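PDB 3L0G: nicotinate-nucleotide pyrophosphorylase from Ehrlichia chaffeensis, which probably catalyses the transfer of a phosphoribosyl group to quinolinate, with loss of carbon dioxide, to give nicotinate mononucleotide on the pathway to NAD+. Local coordinates for residues I70-E75 with R158-Y163; E74-M79 with L113-V118; E171-N176 with Y209-C214; A189-G192 with L196-Q199. All blocks are in the same frame, centred on the assembly; numbering follows the deposited sequence.

Interaction 1 (I70-E75 with R158-Y163); sequences IPILEE and RMLDKY
I72 and P71 touch L160 and Y163 in a small, mostly apolar contact between two helix segments, one in the N-terminal family region of the chain and the other in the C-terminal one. The helices stand well apart: even the closest pair of CA atoms, those of I72 and L160, is 10.0 Å distant, so the contact rests on the ends of the side chains. Isoleucine and leucine suit it, each ending in a methyl that can be carried far from the backbone. The two chains approach at a slant and meet through I72 CD1 and L160 CD1, 3.9 Å apart; in L160 the CG lies trans to the backbone N (chi1 176°), which sends the branch out from its helix. Members of this family pair an N-terminal alpha/beta domain with a C-terminal alpha/beta barrel, and this contact spans the two. F122 of helix 116-139 packs on both I72 and L160. Y163 and P71 come from opposite directions, and the phenol oxygen, Y163 OH, lies 3.9 Å from P71 CG. Proline fits the first turn of helix 70-79, where an amide hydrogen is not needed, and offers a compact apolar surface. The tyrosine hydroxyl meets its polar need elsewhere, in a hydrogen bond to D92 OD2, while OD1 of the same carboxylate takes the backbone N of I70.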
loop_
_atom_site.group_PDB
_atom_site.type_symbol
_atom_site.label_atom_id
_atom_site.label_comp_id
_atom_site.label_asym_id
_atom_site.label_seq_id
_atom_site.Cartn_x
_atom_site.Cartn_y
_atom_site.Cartn_z
ATOM N N ILE C 70 -2.713 -4.039 -19.423
ATOM C CA ILE C 70 -2.544 -5.501 -19.447
ATOM C C ILE C 70 -1.721 -6.051 -18.271
ATOM O O ILE C 70 -2.065 -7.120 -17.732
ATOM C CB ILE C 70 -1.972 -6.021 -20.783
ATOM C CG1 ILE C 70 -2.938 -5.779 -21.922
ATOM C CG2 ILE C 70 -1.705 -7.536 -20.711
ATOM C CD1 ILE C 70 -4.175 -6.689 -21.853
ATOM N N PRO C 71 -0.645 -5.342 -17.846
ATOM C CA PRO C 71 0.079 -5.897 -16.664
ATOM C C PRO C 71 -0.781 -5.997 -15.397
ATOM O O PRO C 71 -0.537 -6.850 -14.559
ATOM C CB PRO C 71 1.270 -4.930 -16.481
ATOM C CG PRO C 71 1.500 -4.342 -17.924
ATOM C CD PRO C 71 0.064 -4.187 -18.444
ATOM N N ILE C 72 -1.815 -5.170 -15.277
ATOM C CA ILE C 72 -2.695 -5.244 -14.130
ATOM C C ILE C 72 -3.562 -6.490 -14.210
ATOM O O ILE C 72 -3.730 -7.207 -13.230
ATOM C CB ILE C 72 -3.585 -4.005 -14.029
ATOM C CG1 ILE C 72 -2.728 -2.842 -13.557
ATOM C CG2 ILE C 72 -4.732 -4.264 -13.063
ATOM C CD1 ILE C 72 -3.211 -1.477 -14.008
ATOM N N LEU C 73 -4.095 -6.733 -15.398
ATOM C CA LEU C 73 -4.851 -7.923 -15.679
ATOM C C LEU C 73 -3.993 -9.168 -15.399
ATOM O O LEU C 73 -4.460 -10.117 -14.767
ATOM C CB LEU C 73 -5.295 -7.881 -17.145
ATOM C CG LEU C 73 -6.045 -9.106 -17.648
ATOM C CD1 LEU C 73 -6.996 -8.742 -18.826
ATOM C CD2 LEU C 73 -5.063 -10.231 -18.022
ATOM N N GLU C 74 -2.733 -9.147 -15.840
ATOM C CA GLU C 74 -1.821 -10.242 -15.551
ATOM C C GLU C 74 -1.650 -10.458 -14.051
ATOM O O GLU C 74 -1.690 -11.596 -13.579
ATOM C CB GLU C 74 -0.448 -10.052 -16.207
ATOM C CG GLU C 74 -0.458 -9.916 -17.747
ATOM C CD GLU C 74 0.946 -9.671 -18.341
ATOM O OE1 GLU C 74 1.692 -10.662 -18.433
ATOM O OE2 GLU C 74 1.303 -8.523 -18.706
ATOM N N GLU C 75 -1.468 -9.377 -13.291
ATOM C CA GLU C 75 -1.177 -9.535 -11.864
ATOM C C GLU C 75 -2.388 -10.110 -11.125
ATOM O O GLU C 75 -2.249 -11.009 -10.294
ATOM C CB GLU C 75 -0.736 -8.213 -11.229
ATOM C CG GLU C 75 -0.102 -8.456 -9.877
ATOM C CD GLU C 75 0.559 -7.241 -9.291
ATOM O OE1 GLU C 75 1.269 -6.530 -10.026
ATOM O OE2 GLU C 75 0.389 -7.030 -8.073
ATOM N N ARG C 158 -2.136 8.420 -9.855
ATOM C CA ARG C 158 -1.149 9.291 -10.491
ATOM C C ARG C 158 -0.255 8.512 -11.424
ATOM O O ARG C 158 0.006 8.915 -12.572
ATOM C CB ARG C 158 -0.256 9.973 -9.434
ATOM C CG ARG C 158 1.017 10.639 -9.961
ATOM C CD ARG C 158 0.780 11.769 -10.959
ATOM N NE ARG C 158 -0.146 12.761 -10.445
ATOM C CZ ARG C 158 0.107 13.588 -9.433
ATOM N NH1 ARG C 158 1.296 13.605 -8.809
ATOM N NH2 ARG C 158 -0.846 14.411 -9.032
ATOM N N MET C 159 0.275 7.410 -10.901
ATOM C CA MET C 159 1.316 6.707 -11.643
ATOM C C MET C 159 0.676 5.890 -12.757
ATOM O O MET C 159 1.216 5.845 -13.845
ATOM C CB MET C 159 2.220 5.869 -10.696
ATOM C CG MET C 159 3.136 6.719 -9.799
ATOM S SD MET C 159 4.162 7.914 -10.719
ATOM C CE MET C 159 5.236 6.751 -11.612
ATOM N N LEU C 160 -0.481 5.264 -12.527
ATOM C CA LEU C 160 -1.161 4.580 -13.655
ATOM C C LEU C 160 -1.509 5.558 -14.795
ATOM O O LEU C 160 -1.413 5.216 -15.975
ATOM C CB LEU C 160 -2.436 3.886 -13.198
ATOM C CG LEU C 160 -3.260 3.223 -14.304
ATOM C CD1 LEU C 160 -2.407 2.214 -15.101
ATOM C CD2 LEU C 160 -4.485 2.597 -13.720
ATOM N N ASP C 161 -1.919 6.774 -14.443
ATOM C CA ASP C 161 -2.368 7.756 -15.454
ATOM C C ASP C 161 -1.180 8.237 -16.275
ATOM O O ASP C 161 -1.218 8.232 -17.522
ATOM C CB ASP C 161 -3.142 8.914 -14.810
ATOM C CG ASP C 161 -4.574 8.512 -14.367
ATOM O OD1 ASP C 161 -4.940 7.303 -14.423
ATOM O OD2 ASP C 161 -5.331 9.416 -13.937
ATOM N N LYS C 162 -0.088 8.571 -15.590
ATOM C CA LYS C 162 1.114 8.993 -16.291
ATOM C C LYS C 162 1.698 7.844 -17.123
ATOM O O LYS C 162 2.149 8.085 -18.210
ATOM C CB LYS C 162 2.161 9.601 -15.353
ATOM C CG LYS C 162 1.828 11.050 -14.959
ATOM C CD LYS C 162 2.778 11.580 -13.947
ATOM C CE LYS C 162 2.599 13.075 -13.749
ATOM N NZ LYS C 162 3.074 13.809 -14.928
ATOM N N TYR C 163 1.671 6.617 -16.610
ATOM C CA TYR C 163 2.083 5.447 -17.384
ATOM C C TYR C 163 1.267 5.286 -18.691
ATOM O O TYR C 163 1.796 4.927 -19.744
ATOM C CB TYR C 163 1.909 4.180 -16.515
ATOM C CG TYR C 163 1.989 2.868 -17.281
ATOM C CD1 TYR C 163 3.218 2.311 -17.643
ATOM C CD2 TYR C 163 0.851 2.169 -17.622
ATOM C CE1 TYR C 163 3.284 1.093 -18.357
ATOM C CE2 TYR C 163 0.920 0.946 -18.333
ATOM C CZ TYR C 163 2.124 0.426 -18.694
ATOM O OH TYR C 163 2.146 -0.774 -19.399
#

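Interaction 2 (E74-M79 with L113-V118); sequences EEVFNM and LPIERV
Helix segment 74-79 faces the turn leading into helix 116-139, and the backbones come nearest at V76 and I115, whose CA atoms are 7.8 Å apart. That spacing suits branched aliphatic side chains. V76 and I115 run antiparallel alongside one another, so that V76 CG1 lies against much of the isoleucine: 3.6 Å from I115 CD1, and 3.9 Å from I115 CB. I115 sits just before the regular helix begins, and its CG1 occupies the crowded position between backbone N and carbonyl carbon (chi1 60°); with the rest of the chain extended (chi2 176°), CD1 is brought against both V76 and F77. The methyl meets F77 from the side, at the ring's edge and in its plane, where I115 CD1 lies 3.9 Å from F77 CD1. Phenylalanine fits because a flat, wholly apolar ring can take a methyl at its rim while touching other groups too: it also meets the rings of Y86 and F57, both on strands of the antiparallel sheet and both turned steeply to it. I119, one turn further along helix 116-139, packs on both V76 and F77, and L34 of helix 27-38 covers I115. All three touching residues are buried, without a polar bond between the segments. This is helix packing over one side of an antiparallel sheet, the layered alpha/beta build of the N-terminal domain in this family.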
loop_
_atom_site.group_PDB
_atom_site.type_symbol
_atom_site.label_atom_id
_atom_site.label_comp_id
_atom_site.label_asym_id
_atom_site.label_seq_id
_atom_site.Cartn_x
_atom_site.Cartn_y
_atom_site.Cartn_z
ATOM N N GLU C 74 -2.733 -9.147 -15.840
ATOM C CA GLU C 74 -1.821 -10.242 -15.551
ATOM C C GLU C 74 -1.650 -10.458 -14.051
ATOM O O GLU C 74 -1.690 -11.596 -13.579
ATOM C CB GLU C 74 -0.448 -10.052 -16.207
ATOM C CG GLU C 74 -0.458 -9.916 -17.747
ATOM C CD GLU C 74 0.946 -9.671 -18.341
ATOM O OE1 GLU C 74 1.692 -10.662 -18.433
ATOM O OE2 GLU C 74 1.303 -8.523 -18.706
ATOM N N GLU C 75 -1.468 -9.377 -13.291
ATOM C CA GLU C 75 -1.177 -9.535 -11.864
ATOM C C GLU C 75 -2.388 -10.110 -11.125
ATOM O O GLU C 75 -2.249 -11.009 -10.294
ATOM C CB GLU C 75 -0.736 -8.213 -11.229
ATOM C CG GLU C 75 -0.102 -8.456 -9.877
ATOM C CD GLU C 75 0.559 -7.241 -9.291
ATOM O OE1 GLU C 75 1.269 -6.530 -10.026
ATOM O OE2 GLU C 75 0.389 -7.030 -8.073
ATOM N N VAL C 76 -3.571 -9.593 -11.430
ATOM C CA VAL C 76 -4.804 -10.126 -10.851
ATOM C C VAL C 76 -5.037 -11.612 -11.210
ATOM O O VAL C 76 -5.344 -12.433 -10.321
ATOM C CB VAL C 76 -6.055 -9.281 -11.248
ATOM C CG1 VAL C 76 -7.312 -9.846 -10.591
ATOM C CG2 VAL C 76 -5.869 -7.827 -10.870
ATOM N N PHE C 77 -4.890 -11.971 -12.486
ATOM C CA PHE C 77 -5.073 -13.372 -12.875
ATOM C C PHE C 77 -4.062 -14.253 -12.165
ATOM O O PHE C 77 -4.414 -15.370 -11.756
ATOM C CB PHE C 77 -5.014 -13.622 -14.396
ATOM C CG PHE C 77 -6.275 -13.200 -15.172
ATOM C CD1 PHE C 77 -7.481 -12.920 -14.542
ATOM C CD2 PHE C 77 -6.228 -13.111 -16.537
ATOM C CE1 PHE C 77 -8.604 -12.535 -15.271
ATOM C CE2 PHE C 77 -7.363 -12.729 -17.290
ATOM C CZ PHE C 77 -8.544 -12.444 -16.648
ATOM N N ASN C 78 -2.832 -13.745 -11.996
ATOM C CA ASN C 78 -1.737 -14.502 -11.372
ATOM C C ASN C 78 -1.898 -14.742 -9.870
ATOM O O ASN C 78 -1.260 -15.623 -9.333
ATOM C CB ASN C 78 -0.363 -13.853 -11.644
ATOM C CG ASN C 78 0.054 -13.962 -13.100
ATOM O OD1 ASN C 78 0.974 -13.262 -13.577
ATOM N ND2 ASN C 78 -0.636 -14.810 -13.824
ATOM N N MET C 79 -2.763 -13.977 -9.210
ATOM C CA MET C 79 -3.115 -14.242 -7.814
ATOM C C MET C 79 -3.896 -15.554 -7.684
ATOM O O MET C 79 -3.850 -16.189 -6.641
ATOM C CB MET C 79 -3.957 -13.090 -7.235
ATOM C CG MET C 79 -3.242 -11.756 -7.211
ATOM S SD MET C 79 -4.374 -10.402 -6.777
ATOM C CE MET C 79 -4.644 -10.768 -5.042
ATOM N N LEU C 113 -15.391 -14.468 -11.827
ATOM C CA LEU C 113 -16.460 -13.469 -11.770
ATOM C C LEU C 113 -16.283 -12.394 -10.688
ATOM O O LEU C 113 -16.634 -11.250 -10.901
ATOM C CB LEU C 113 -17.853 -14.137 -11.668
ATOM C CG LEU C 113 -18.261 -15.071 -12.849
ATOM C CD1 LEU C 113 -19.750 -15.306 -12.844
ATOM C CD2 LEU C 113 -17.847 -14.497 -14.190
ATOM N N PRO C 114 -15.727 -12.742 -9.533
ATOM C CA PRO C 114 -15.493 -11.706 -8.504
ATOM C C PRO C 114 -14.428 -10.653 -8.811
ATOM O O PRO C 114 -14.372 -9.609 -8.139
ATOM C CB PRO C 114 -15.074 -12.522 -7.274
ATOM C CG PRO C 114 -15.666 -13.851 -7.500
ATOM C CD PRO C 114 -15.524 -14.089 -8.995
ATOM N N ILE C 115 -13.602 -10.905 -9.817
ATOM C CA ILE C 115 -12.555 -9.948 -10.205
ATOM C C ILE C 115 -12.851 -9.278 -11.538
ATOM O O ILE C 115 -12.113 -8.378 -11.965
ATOM C CB ILE C 115 -11.128 -10.620 -10.229
ATOM C CG1 ILE C 115 -11.086 -11.794 -11.224
ATOM C CG2 ILE C 115 -10.683 -11.069 -8.794
ATOM C CD1 ILE C 115 -9.741 -12.438 -11.401
ATOM N N GLU C 116 -13.925 -9.703 -12.203
ATOM C CA GLU C 116 -14.306 -9.124 -13.494
ATOM C C GLU C 116 -14.333 -7.600 -13.512
ATOM O O GLU C 116 -13.695 -6.966 -14.366
ATOM C CB GLU C 116 -15.700 -9.607 -13.904
ATOM C CG GLU C 116 -16.167 -9.059 -15.202
ATOM C CD GLU C 116 -17.537 -9.591 -15.609
ATOM O OE1 GLU C 116 -17.822 -10.783 -15.367
ATOM O OE2 GLU C 116 -18.315 -8.784 -16.153
ATOM N N ARG C 117 -15.100 -7.009 -12.614
ATOM C CA ARG C 117 -15.338 -5.588 -12.694
ATOM C C ARG C 117 -14.041 -4.819 -12.364
ATOM O O ARG C 117 -13.702 -3.841 -13.034
ATOM C CB ARG C 117 -16.517 -5.205 -11.804
ATOM C CG ARG C 117 -16.885 -3.744 -11.742
ATOM C CD ARG C 117 -16.802 -3.000 -13.072
ATOM N NE ARG C 117 -17.540 -3.655 -14.102
ATOM C CZ ARG C 117 -17.386 -3.420 -15.394
ATOM N NH1 ARG C 117 -16.544 -2.507 -15.851
ATOM N NH2 ARG C 117 -18.104 -4.105 -16.238
ATOM N N VAL C 118 -13.286 -5.291 -11.379
ATOM C CA VAL C 118 -11.971 -4.682 -11.064
ATOM C C VAL C 118 -11.037 -4.631 -12.289
ATOM O O VAL C 118 -10.529 -3.579 -12.662
ATOM C CB VAL C 118 -11.318 -5.368 -9.806
ATOM C CG1 VAL C 118 -9.788 -5.102 -9.692
ATOM C CG2 VAL C 118 -12.036 -4.877 -8.538
#

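Interaction 3 (E171-N176 with Y209-C214); sequences ESYRDN and YIAIEC. With FMT (formic acid), chain J.
Y173 packs against Y209 and A211 beside an anion pocket, whose contents here are a formate, probably from the crystallisation liquor. The tyrosine carries the contact with the far end of its ring. Its CG lies trans to the backbone N (chi1 179°), which projects the ring from the loop toward strand 210-214. There Y173 OH lies 3.7 Å from A211 CB and 3.5 Å from Y209 CD2, while the two tyrosine side chains cross at a slant, Y173 CE1 coming within 3.8 Å of Y209 CE2. Alanine suits this point of the strand, since its one methyl lets the ring end settle close to the sheet. None of these touches is a hydrogen bond; the Y173 hydroxyl makes its bond with the carbonyl O of V181, which ties the loop to the neighbouring strand. The next residue, R174, reaches the anion with its chain extended from CG to NE. Two nearly straight bonds hold the formate at the edge of the guanidinium: R174 NE to O1 of the formate is 2.8 Å (175° at the hydrogen), and R174 NH2 to O2 is 2.9 Å (176°). The remaining nitrogen, NH1, is anchored on the carbonyl of G180, which would steady the flat group, and K184 and R151 also bond the formate. T45 of the second subunit packs on R174. Basic residues gathered round a carboxylate beside the barrel strands are consistent with the quinolinate pocket of this family of phosphoribosyltransferases, sited near the border between two subunits.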
loop_
_atom_site.group_PDB
_atom_site.type_symbol
_atom_site.label_atom_id
_atom_site.label_comp_id
_atom_site.label_asym_id
_atom_site.label_seq_id
_atom_site.Cartn_x
_atom_site.Cartn_y
_atom_site.Cartn_z
ATOM N N GLU C 171 4.671 11.957 -22.809
ATOM C CA GLU C 171 5.840 12.022 -21.925
ATOM C C GLU C 171 5.433 12.693 -20.623
ATOM O O GLU C 171 4.260 13.089 -20.448
ATOM C CB GLU C 171 6.992 12.795 -22.615
ATOM C CG GLU C 171 7.499 12.184 -23.909
ATOM C CD GLU C 171 8.850 12.784 -24.434
ATOM O OE1 GLU C 171 9.370 13.797 -23.902
ATOM O OE2 GLU C 171 9.360 12.240 -25.416
ATOM N N SER C 172 6.378 12.800 -19.704
ATOM C CA SER C 172 6.114 13.439 -18.407
ATOM C C SER C 172 7.319 14.205 -17.882
ATOM O O SER C 172 8.375 13.635 -17.760
ATOM C CB SER C 172 5.774 12.391 -17.380
ATOM O OG SER C 172 5.561 12.971 -16.102
ATOM N N TYR C 173 7.123 15.479 -17.536
ATOM C CA TYR C 173 8.164 16.287 -16.870
ATOM C C TYR C 173 8.565 15.743 -15.513
ATOM O O TYR C 173 9.747 15.663 -15.179
ATOM C CB TYR C 173 7.692 17.729 -16.712
ATOM C CG TYR C 173 8.697 18.618 -16.005
ATOM C CD1 TYR C 173 9.965 18.811 -16.526
ATOM C CD2 TYR C 173 8.375 19.277 -14.844
ATOM C CE1 TYR C 173 10.889 19.641 -15.867
ATOM C CE2 TYR C 173 9.286 20.081 -14.185
ATOM C CZ TYR C 173 10.539 20.253 -14.680
ATOM O OH TYR C 173 11.444 21.076 -14.010
ATOM N N ARG C 174 7.572 15.376 -14.715
ATOM C CA ARG C 174 7.818 14.916 -13.374
ATOM C C ARG C 174 6.641 14.073 -12.903
ATOM O O ARG C 174 5.554 14.224 -13.402
ATOM C CB ARG C 174 8.023 16.111 -12.440
ATOM C CG ARG C 174 6.752 16.913 -12.101
ATOM C CD ARG C 174 7.133 18.196 -11.317
ATOM N NE ARG C 174 5.979 19.064 -11.122
ATOM C CZ ARG C 174 5.862 19.994 -10.178
ATOM N NH1 ARG C 174 6.843 20.221 -9.318
ATOM N NH2 ARG C 174 4.727 20.674 -10.063
ATOM N N ASP C 175 6.898 13.186 -11.956
ATOM C CA ASP C 175 5.896 12.300 -11.410
ATOM C C ASP C 175 5.063 13.004 -10.358
ATOM O O ASP C 175 3.874 12.771 -10.259
ATOM C CB ASP C 175 6.540 11.056 -10.808
ATOM C CG ASP C 175 7.062 10.084 -11.865
ATOM O OD1 ASP C 175 6.733 10.183 -13.045
ATOM O OD2 ASP C 175 7.817 9.190 -11.483
ATOM N N ASN C 176 5.667 13.881 -9.587
ATOM C CA ASN C 176 4.976 14.522 -8.482
ATOM C C ASN C 176 5.793 15.691 -7.958
ATOM O O ASN C 176 6.657 16.157 -8.652
ATOM C CB ASN C 176 4.672 13.495 -7.396
ATOM C CG ASN C 176 5.909 12.903 -6.782
ATOM O OD1 ASN C 176 7.041 13.417 -6.947
ATOM N ND2 ASN C 176 5.704 11.839 -6.002
ATOM N N TYR C 209 17.323 22.060 -12.447
ATOM C CA TYR C 209 16.641 22.462 -13.655
ATOM C C TYR C 209 15.419 23.276 -13.237
ATOM O O TYR C 209 14.637 22.821 -12.379
ATOM C CB TYR C 209 16.206 21.210 -14.410
ATOM C CG TYR C 209 15.613 21.420 -15.766
ATOM C CD1 TYR C 209 16.365 21.192 -16.919
ATOM C CD2 TYR C 209 14.280 21.757 -15.907
ATOM C CE1 TYR C 209 15.805 21.347 -18.164
ATOM C CE2 TYR C 209 13.714 21.904 -17.133
ATOM C CZ TYR C 209 14.475 21.708 -18.263
ATOM O OH TYR C 209 13.889 21.845 -19.483
ATOM N N ILE C 210 15.229 24.453 -13.821
ATOM C CA ILE C 210 14.124 25.311 -13.358
ATOM C C ILE C 210 13.110 25.523 -14.435
ATOM O O ILE C 210 13.453 26.086 -15.464
ATOM C CB ILE C 210 14.612 26.692 -12.877
ATOM C CG1 ILE C 210 15.689 26.529 -11.794
ATOM C CG2 ILE C 210 13.434 27.502 -12.371
ATOM C CD1 ILE C 210 16.055 27.825 -11.062
ATOM N N ALA C 211 11.872 25.068 -14.179
ATOM C CA ALA C 211 10.680 25.415 -14.984
ATOM C C ALA C 211 9.794 26.409 -14.253
ATOM O O ALA C 211 9.652 26.329 -13.041
ATOM C CB ALA C 211 9.859 24.179 -15.300
ATOM N N ILE C 212 9.165 27.334 -14.995
ATOM C CA ILE C 212 8.278 28.328 -14.387
ATOM C C ILE C 212 7.040 28.588 -15.248
ATOM O O ILE C 212 7.138 28.688 -16.469
ATOM C CB ILE C 212 9.031 29.631 -14.093
ATOM C CG1 ILE C 212 8.114 30.671 -13.398
ATOM C CG2 ILE C 212 9.653 30.187 -15.373
ATOM C CD1 ILE C 212 8.887 31.907 -12.777
ATOM N N GLU C 213 5.869 28.661 -14.631
ATOM C CA GLU C 213 4.675 28.999 -15.404
ATOM C C GLU C 213 4.381 30.499 -15.476
ATOM O O GLU C 213 4.417 31.240 -14.475
ATOM C CB GLU C 213 3.446 28.189 -15.009
ATOM C CG GLU C 213 3.165 28.041 -13.588
ATOM C CD GLU C 213 1.761 27.465 -13.321
ATOM O OE1 GLU C 213 0.978 28.139 -12.591
ATOM O OE2 GLU C 213 1.461 26.356 -13.859
ATOM N N CYS C 214 4.117 30.929 -16.698
ATOM C CA CYS C 214 3.854 32.311 -17.031
ATOM C C CYS C 214 2.463 32.417 -17.654
ATOM O O CYS C 214 2.074 31.566 -18.462
ATOM C CB CYS C 214 4.897 32.762 -18.039
ATOM S SG CYS C 214 6.634 32.703 -17.460
HETATM C C FMT J . 2.881 19.469 -12.932
HETATM O O1 FMT J . 3.914 18.787 -12.991
HETATM O O2 FMT J . 2.602 20.186 -11.962
#

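Interaction 4 (A189-G192 with L196-Q199); sequences ASCG and LAIQ
The C191 side chain points at the second helix, and its SG lies beside A197 N and CB, while the carbonyl O of C191 is touched by L196. With SG lodged between the backbone N and the carbonyl carbon (chi1 75°), the sulfur comes to 3.8 Å from A197 CB, and it lies equally far from A197 N. L196 meets C191 with one branch, CD2: its CG is trans to the backbone N (chi1 -178°), and L196 CD2 rests 3.7 Å from C191 O and 4.3 Å from C191 CB. Cysteine fits as a small, weakly polar group between close helix ends, and alanine lets the sulfur approach the helix backbone. The pair belongs to the beta-alpha-beta connection between the neighbouring parallel strands 181-183 and 210-214 of the barrel domain, here made of two helices joined by a tight turn. G192 suits that turn: it leaves helix 185-191 with a positive phi of 116°, a backbone shape that glycine adopts readily. At the start of the next helix, S193 OG takes the backbone N of L196 in a hydrogen bond. L50 and I49 of the second subunit pack on C191 and A197 respectively.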
loop_
_atom_site.group_PDB
_atom_site.type_symbol
_atom_site.label_atom_id
_atom_site.label_comp_id
_atom_site.label_asym_id
_atom_site.label_seq_id
_atom_site.Cartn_x
_atom_site.Cartn_y
_atom_site.Cartn_z
ATOM N N ALA C 189 2.821 34.533 -6.587
ATOM C CA ALA C 189 1.883 35.325 -5.782
ATOM C C ALA C 189 2.202 35.271 -4.298
ATOM O O ALA C 189 1.955 36.245 -3.589
ATOM C CB ALA C 189 0.403 34.890 -6.021
ATOM N N SER C 190 2.734 34.146 -3.814
ATOM C CA SER C 190 3.110 34.042 -2.398
ATOM C C SER C 190 4.392 34.820 -2.017
ATOM O O SER C 190 4.483 35.352 -0.920
ATOM C CB SER C 190 3.274 32.578 -1.992
ATOM O OG SER C 190 2.026 31.933 -1.889
ATOM N N CYS C 191 5.391 34.883 -2.889
ATOM C CA CYS C 191 6.610 35.591 -2.500
ATOM C C CYS C 191 6.677 36.999 -3.056
ATOM O O CYS C 191 7.363 37.826 -2.499
ATOM C CB CYS C 191 7.867 34.803 -2.836
ATOM S SG CYS C 191 8.280 34.794 -4.523
ATOM N N GLY C 192 5.935 37.278 -4.128
ATOM C CA GLY C 192 5.822 38.639 -4.644
ATOM C C GLY C 192 6.386 38.861 -6.034
ATOM O O GLY C 192 5.984 39.816 -6.701
ATOM N N LEU C 196 12.456 37.024 -7.441
ATOM C CA LEU C 196 12.753 36.587 -6.057
ATOM C C LEU C 196 12.539 35.084 -5.870
ATOM O O LEU C 196 13.326 34.420 -5.196
ATOM C CB LEU C 196 11.942 37.378 -5.032
ATOM C CG LEU C 196 12.216 37.048 -3.565
ATOM C CD1 LEU C 196 13.590 37.581 -3.100
ATOM C CD2 LEU C 196 11.097 37.650 -2.725
ATOM N N ALA C 197 11.495 34.533 -6.481
ATOM C CA ALA C 197 11.274 33.076 -6.437
ATOM C C ALA C 197 12.480 32.297 -6.994
ATOM O O ALA C 197 12.983 31.347 -6.347
ATOM C CB ALA C 197 9.958 32.683 -7.197
ATOM N N ILE C 198 12.947 32.680 -8.185
ATOM C CA ILE C 198 14.042 31.960 -8.827
ATOM C C ILE C 198 15.315 32.123 -7.988
ATOM O O ILE C 198 16.055 31.141 -7.757
ATOM C CB ILE C 198 14.315 32.453 -10.275
ATOM C CG1 ILE C 198 13.123 32.116 -11.200
ATOM C CG2 ILE C 198 15.596 31.789 -10.821
ATOM C CD1 ILE C 198 13.066 32.946 -12.489
ATOM N N GLN C 199 15.590 33.362 -7.557
ATOM C CA GLN C 199 16.758 33.611 -6.701
ATOM C C GLN C 199 16.804 32.695 -5.476
ATOM O O GLN C 199 17.867 32.092 -5.170
ATOM C CB GLN C 199 16.820 35.075 -6.240
ATOM C CG GLN C 199 17.291 36.082 -7.333
ATOM C CD GLN C 199 17.353 37.539 -6.809
ATOM O OE1 GLN C 199 17.603 38.493 -7.568
ATOM N NE2 GLN C 199 17.138 37.702 -5.500
#

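In the fold
Interactions 1 and 2 share helix 70-79, and their centres are about 13 Å apart: P71 and I72, in the first turn, meet helix 158-167, while V76 and F77, in the next, meet I115 of the N-terminal domain. Interaction 1 joins interaction 3 directly, because K162 NZ lies 2.9 Å from S172 OG and R158 NH1 lies 3.1 Å from D175 O, so helix 158-167 braces the loop that carries R174 and its formate. Interaction 4 is nested within the chain loop closed by interaction 3, where I198 CG2 packs 4.0 Å from I210 CD1. Interactions 2 and 4, with centres about 49 Å apart, lie on opposite sides of the chain's centre, yet both touch the second subunit.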